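Pseudouridylate synthase RPUSD4, mitochondrial (Homo sapiens, PDB 5UBA) isomerises uridine to pseudouridine in mitochondrial RNAs, including 16S ribosomal RNA, where the modification is needed to assemble a functional mitochondrial ribosome. Local coordinates at residues 98-101 with 102-105; 61-64 with 65-69. All coordinates share one frame; numbering follows the deposited sequence. Where two conformers were deposited one is given.

Interaction 1 (98-101 with 102-105); sequences MAHQ and VQEL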
ATOM      1  N   MET A  98      13.617  -1.493  20.325  1.00 23.77           N
ATOM      2  CA  MET A  98      12.306  -2.050  19.944  1.00 23.07           C
ATOM      3  C   MET A  98      12.019  -1.824  18.460  1.00 21.62           C
ATOM      4  O   MET A  98      11.493  -2.727  17.779  1.00 21.18           O
ATOM      5  CB  MET A  98      11.187  -1.456  20.807  1.00 25.31           C
ATOM      6  CG  MET A  98       9.793  -1.992  20.499  1.00 27.49           C
ATOM      7  SD  MET A  98       9.676  -3.796  20.606  1.00 31.56           S
ATOM      8  CE  MET A  98      10.116  -4.105  22.318  1.00 31.39           C
ATOM      9  N   ALA A  99      12.377  -0.640  17.937  1.00 19.32           N
ATOM     10  CA  ALA A  99      12.291  -0.390  16.499  1.00 19.00           C
ATOM     11  C   ALA A  99      13.071  -1.441  15.731  1.00 20.31           C
ATOM     12  O   ALA A  99      12.563  -1.983  14.760  1.00 18.60           O
ATOM     13  CB  ALA A  99      12.792   0.997  16.123  1.00 19.53           C
ATOM     14  N   HIS A 100      14.291  -1.742  16.188  1.00 21.00           N
ATOM     15  CA  HIS A 100      15.092  -2.774  15.529  1.00 22.25           C
ATOM     16  C   HIS A 100      14.428  -4.144  15.620  1.00 20.46           C
ATOM     17  O   HIS A 100      14.452  -4.894  14.639  1.00 22.42           O
ATOM     18  CB  HIS A 100      16.507  -2.848  16.122  1.00 24.41           C
ATOM     19  CG  HIS A 100      17.368  -1.693  15.737  1.00 28.24           C
ATOM     20  ND1 HIS A 100      18.553  -1.408  16.381  1.00 29.62           N
ATOM     21  CD2 HIS A 100      17.215  -0.743  14.786  1.00 30.53           C
ATOM     22  CE1 HIS A 100      19.094  -0.334  15.834  1.00 29.93           C
ATOM     23  NE2 HIS A 100      18.302   0.089  14.865  1.00 32.03           N
ATOM     24  N   GLN A 101      13.835  -4.440  16.768  1.00 19.61           N
ATOM     25  CA  GLN A 101      13.124  -5.718  16.959  1.00 20.90           C
ATOM     26  C   GLN A 101      11.964  -5.861  15.964  1.00 22.02           C
ATOM     27  O   GLN A 101      11.803  -6.892  15.281  1.00 20.68           O
ATOM     28  CB  GLN A 101      12.632  -5.826  18.387  1.00 23.59           C
ATOM     29  CG  GLN A 101      12.102  -7.189  18.763  1.00 27.30           C
ATOM     30  CD  GLN A 101      11.622  -7.244  20.199  1.00 29.87           C
ATOM     31  OE1 GLN A 101      12.171  -6.569  21.076  1.00 34.95           O
ATOM     32  NE2 GLN A 101      10.602  -8.044  20.447  1.00 33.54           N
ATOM     33  N   VAL A 102      11.192  -4.795  15.821  1.00 19.75           N
ATOM     34  CA  VAL A 102      10.069  -4.808  14.884  1.00 18.64           C
ATOM     35  C   VAL A 102      10.539  -4.884  13.432  1.00 19.44           C
ATOM     36  O   VAL A 102       9.940  -5.620  12.641  1.00 18.58           O
ATOM     37  CB  VAL A 102       9.125  -3.606  15.112  1.00 17.53           C
ATOM     38  CG1 VAL A 102       7.966  -3.642  14.114  1.00 17.47           C
ATOM     39  CG2 VAL A 102       8.563  -3.678  16.519  1.00 18.31           C
ATOM     40  N   GLN A 103      11.579  -4.135  13.077  1.00 18.32           N
ATOM     41  CA  GLN A 103      12.196  -4.201  11.755  1.00 20.31           C
ATOM     42  C   GLN A 103      12.601  -5.652  11.449  1.00 19.63           C
ATOM     43  O   GLN A 103      12.369  -6.124  10.337  1.00 20.46           O
ATOM     44  CB  GLN A 103      13.414  -3.271  11.672  1.00 23.44           C
ATOM     45  CG  GLN A 103      13.087  -1.782  11.654  1.00 25.65           C
ATOM     46  CD  GLN A 103      14.263  -0.911  12.074  1.00 29.70           C
ATOM     47  OE1 GLN A 103      15.418  -1.299  11.897  1.00 35.08           O
ATOM     48  NE2 GLN A 103      13.974   0.271  12.622  1.00 33.02           N
ATOM     49  N   GLU A 104      13.157  -6.333  12.454  1.00 21.17           N
ATOM     50  CA  GLU A 104      13.585  -7.735  12.277  1.00 20.96           C
ATOM     51  C   GLU A 104      12.386  -8.667  12.076  1.00 20.54           C
ATOM     52  O   GLU A 104      12.478  -9.605  11.282  1.00 20.43           O
ATOM     53  CB  GLU A 104      14.462  -8.162  13.456  1.00 21.43           C
ATOM     54  CG  GLU A 104      15.050  -9.569  13.418  1.00 23.03           C
ATOM     55  CD  GLU A 104      16.050  -9.808  12.313  1.00 24.77           C
ATOM     56  OE1 GLU A 104      16.417  -8.896  11.528  1.00 25.86           O
ATOM     57  OE2 GLU A 104      16.491 -10.989  12.224  1.00 26.77           O
ATOM     58  N   LEU A 105      11.270  -8.415  12.759  1.00 19.76           N
ATOM     59  CA  LEU A 105      10.040  -9.160  12.498  1.00 19.86           C
ATOM     60  C   LEU A 105       9.600  -9.021  11.046  1.00 20.65           C
ATOM     61  O   LEU A 105       9.174 -10.020  10.422  1.00 20.25           O
ATOM     62  CB  LEU A 105       8.916  -8.744  13.445  1.00 19.19           C
ATOM     63  CG  LEU A 105       9.091  -9.020  14.942  1.00 20.37           C
ATOM     64  CD1 LEU A 105       7.966  -8.449  15.772  1.00 20.95           C
ATOM     65  CD2 LEU A 105       9.243 -10.519  15.189  1.00 21.14           C
TER

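Interaction 2 (61-64 with 65-69); sequences LPIL and AKMLH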
ATOM      1  N   LEU A  61       8.635  12.960  13.616  1.00 22.03           N
ATOM      2  CA  LEU A  61       8.931  12.021  14.694  1.00 22.38           C
ATOM      3  C   LEU A  61       9.347  12.712  16.015  1.00 22.01           C
ATOM      4  O   LEU A  61       8.882  12.291  17.070  1.00 19.84           O
ATOM      5  CB  LEU A  61       9.974  10.999  14.259  1.00 22.53           C
ATOM      6  CG  LEU A  61       9.569  10.032  13.143  1.00 23.28           C
ATOM      7  CD1 LEU A  61      10.765   9.187  12.755  1.00 23.54           C
ATOM      8  CD2 LEU A  61       8.389   9.161  13.551  1.00 23.56           C
ATOM      9  N   PRO A  62      10.191  13.779  15.954  1.00 22.21           N
ATOM     10  CA  PRO A  62      10.497  14.450  17.229  1.00 24.22           C
ATOM     11  C   PRO A  62       9.280  15.178  17.837  1.00 23.05           C
ATOM     12  O   PRO A  62       9.026  15.121  19.057  1.00 23.49           O
ATOM     13  CB  PRO A  62      11.604  15.448  16.839  1.00 22.90           C
ATOM     14  CG  PRO A  62      12.190  14.937  15.581  1.00 24.38           C
ATOM     15  CD  PRO A  62      11.018  14.302  14.857  1.00 22.87           C
ATOM     16  N   ILE A  63       8.478  15.762  16.947  1.00 24.65           N
ATOM     17  CA  ILE A  63       7.328  16.588  17.324  0.50 25.26           C
ATOM     18  C   ILE A  63       6.238  15.712  17.947  1.00 24.08           C
ATOM     19  O   ILE A  63       5.718  15.994  19.011  1.00 21.99           O
ATOM     20  CB  ILE A  63       6.737  17.346  16.093  0.50 27.18           C
ATOM     21  CG1 ILE A  63       7.810  18.185  15.376  0.50 28.17           C
ATOM     22  CG2 ILE A  63       5.569  18.234  16.518  0.50 28.46           C
ATOM     23  CD1 ILE A  63       7.317  18.931  14.156  0.50 27.88           C
ATOM     24  N   LEU A  64       5.881  14.627  17.264  1.00 23.07           N
ATOM     25  CA  LEU A  64       4.857  13.722  17.757  1.00 21.12           C
ATOM     26  C   LEU A  64       5.258  13.116  19.118  1.00 21.08           C
ATOM     27  O   LEU A  64       4.430  12.954  20.010  1.00 20.38           O
ATOM     28  CB  LEU A  64       4.595  12.610  16.710  1.00 21.91           C
ATOM     29  CG  LEU A  64       3.522  11.570  16.989  1.00 22.15           C
ATOM     30  CD1 LEU A  64       2.167  12.209  17.199  1.00 23.56           C
ATOM     31  CD2 LEU A  64       3.439  10.579  15.830  1.00 22.54           C
ATOM     32  N   ALA A  65       6.547  12.808  19.254  1.00 20.45           N
ATOM     33  CA  ALA A  65       7.065  12.253  20.499  1.00 21.14           C
ATOM     34  C   ALA A  65       6.810  13.200  21.670  1.00 21.18           C
ATOM     35  O   ALA A  65       6.272  12.785  22.688  1.00 20.73           O
ATOM     36  CB  ALA A  65       8.536  11.938  20.371  1.00 22.26           C
ATOM     37  N   LYS A  66       7.163  14.473  21.475  1.00 22.71           N
ATOM     38  CA  LYS A  66       6.986  15.489  22.510  1.00 23.87           C
ATOM     39  C   LYS A  66       5.507  15.783  22.740  1.00 23.39           C
ATOM     40  O   LYS A  66       5.075  16.031  23.863  1.00 23.84           O
ATOM     41  CB  LYS A  66       7.789  16.754  22.181  1.00 24.04           C
ATOM     42  CG  LYS A  66       9.295  16.521  22.236  1.00 25.95           C
ATOM     43  CD  LYS A  66      10.082  17.820  22.233  1.00 26.48           C
ATOM     44  CE  LYS A  66      11.576  17.585  22.066  1.00 28.39           C
ATOM     45  NZ  LYS A  66      12.183  16.913  23.244  1.00 28.79           N
ATOM     46  N   MET A  67       4.712  15.719  21.679  1.00 23.00           N
ATOM     47  CA  MET A  67       3.275  15.906  21.797  1.00 24.58           C
ATOM     48  C   MET A  67       2.623  14.833  22.655  1.00 24.20           C
ATOM     49  O   MET A  67       1.670  15.103  23.368  1.00 26.48           O
ATOM     50  CB  MET A  67       2.656  15.923  20.396  1.00 26.12           C
ATOM     51  CG  MET A  67       1.308  16.566  20.291  1.00 29.45           C
ATOM     52  SD  MET A  67       0.991  16.772  18.531  1.00 32.10           S
ATOM     53  CE  MET A  67       1.936  18.234  18.145  1.00 30.12           C
ATOM     54  N   LEU A  68       3.119  13.599  22.575  1.00 24.23           N
ATOM     55  CA  LEU A  68       2.545  12.493  23.323  1.00 24.27           C
ATOM     56  C   LEU A  68       3.161  12.292  24.714  1.00 25.73           C
ATOM     57  O   LEU A  68       2.459  11.885  25.631  1.00 27.75           O
ATOM     58  CB  LEU A  68       2.698  11.191  22.510  1.00 24.49           C
ATOM     59  CG  LEU A  68       1.938  11.116  21.189  1.00 23.70           C
ATOM     60  CD1 LEU A  68       2.391   9.877  20.439  1.00 23.67           C
ATOM     61  CD2 LEU A  68       0.439  11.088  21.389  1.00 23.61           C
ATOM     62  N   HIS A  69       4.464  12.534  24.861  1.00 26.64           N
ATOM     63  CA  HIS A  69       5.188  12.252  26.125  1.00 26.33           C
ATOM     64  C   HIS A  69       5.847  13.463  26.786  1.00 27.25           C
ATOM     65  O   HIS A  69       6.557  13.301  27.783  1.00 30.98           O
ATOM     66  CB  HIS A  69       6.260  11.177  25.865  1.00 26.52           C
ATOM     67  CG  HIS A  69       5.764   9.768  25.984  1.00 27.19           C
ATOM     68  ND1 HIS A  69       6.616   8.682  25.929  1.00 26.90           N
ATOM     69  CD2 HIS A  69       4.522   9.262  26.174  1.00 26.75           C
ATOM     70  CE1 HIS A  69       5.915   7.571  26.075  1.00 26.49           C
ATOM     71  NE2 HIS A  69       4.644   7.893  26.218  1.00 27.64           N
TER

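Interaction 1 (98-101 with 102-105)
H100 and Q103 both set CG beside their own backbone N, with chi1 at -72° and -71°. Three residues apart on the helix, the two side chains run side by side and point the same way. The ring and the amide are turned 70° against each other. OE1 of Q103 comes to the edge of the imidazole, near its plane, 3.4 Å from CD2 of H100, so the carbonyl oxygen meets a carbon edge of the ring. The extended Q103 chain runs back along the preceding turn, past A99. Its CG lies 3.2 Å from A99 O, and its NE2 is 3.8 Å from CB of A99. NE2 is hydrogen-bonded to L78 O, which holds the amide beside the helix. On the buried flank, V102 puts CG2 3.3 Å from M98 O. The same methyl faces SD of M98 at 4.2 Å, a loose apolar contact. The backbone carries regular alpha-helical bonding. Q103 N donates to A99 O at 2.9 Å, and V102, E104 and L105 bond likewise to M98, H100 and Q101. The carboxylate of E104 makes a salt bridge with R107. Helix 96-107 follows strand 89-93 after a two-residue link. It lies against L78 of strand 77-78 and C79, where V102 rests. Near its C-terminal end, L105 packs on V111, just before strand 112-120, and on L262, whose O also takes a bond from Q101 NE2.

Interaction 2 (61-64 with 65-69)
The flat groups that meet between L61 and A65 are backbone peptides. A65 N sits above the carbonyl plane of L61, 37° out of it, at 3.2 Å from L61 O. Two residues on, M67 N meets I63 O at 2.9 Å, close to the line of the carbonyl bond. K66 N and L68 N bond to P62 O and L64 O, so four successive helical bonds join 61-64 to 65-69. P62 has no N-H to give, and the helix is kinked where N of P62 and I63 lack a bond to the preceding turn. The firm apolar pair is L64 with L68, whose side chains run alongside each other. L64 places CG anti to its amide nitrogen (chi1 -178°), which carries its CD1 to 4.0 Å from CD1 of L68. CG of L68 is also 3.3 Å from L64 O. The end of K66 leads off to the carbonyls of H71 and A73, which NZ bonds. A ring stack forms at the C-terminal end, where H69 lies against W94. I63, L64 and M67 touch helix 15-27, while L61 and L64 reach L92 on strand 89-93. Apolar residues spaced three and four apart, with an exposed lysine, are the pattern of an amphipathic helix, here packed between helix 15-27 and strand 89-93 of the RluA-family pseudouridine synthase domain.

In the fold
From the N terminus, helix 15-27 and strands 31-32 and 36-41 come first. Helix 57-69 then carries interaction 2. Next come strand 77-78, the region of D83, probably the active-site aspartate, as in related synthases, and strands 86-87 and 89-93. Helix 96-107 carries interaction 1. Each contact joins consecutive turns of one helix, so neither closes a loop. They stand in series, without nesting or crossing. The centres of interactions 1 and 2 are 20 Å apart, and the two do not touch. The four-stranded antiparallel sheet relates them: interaction 2 meets strand 89-93, and interaction 1 is bonded to strand 77-78 beside it. W94, between strand 89-93 and helix 96-107, packs against helix 57-69.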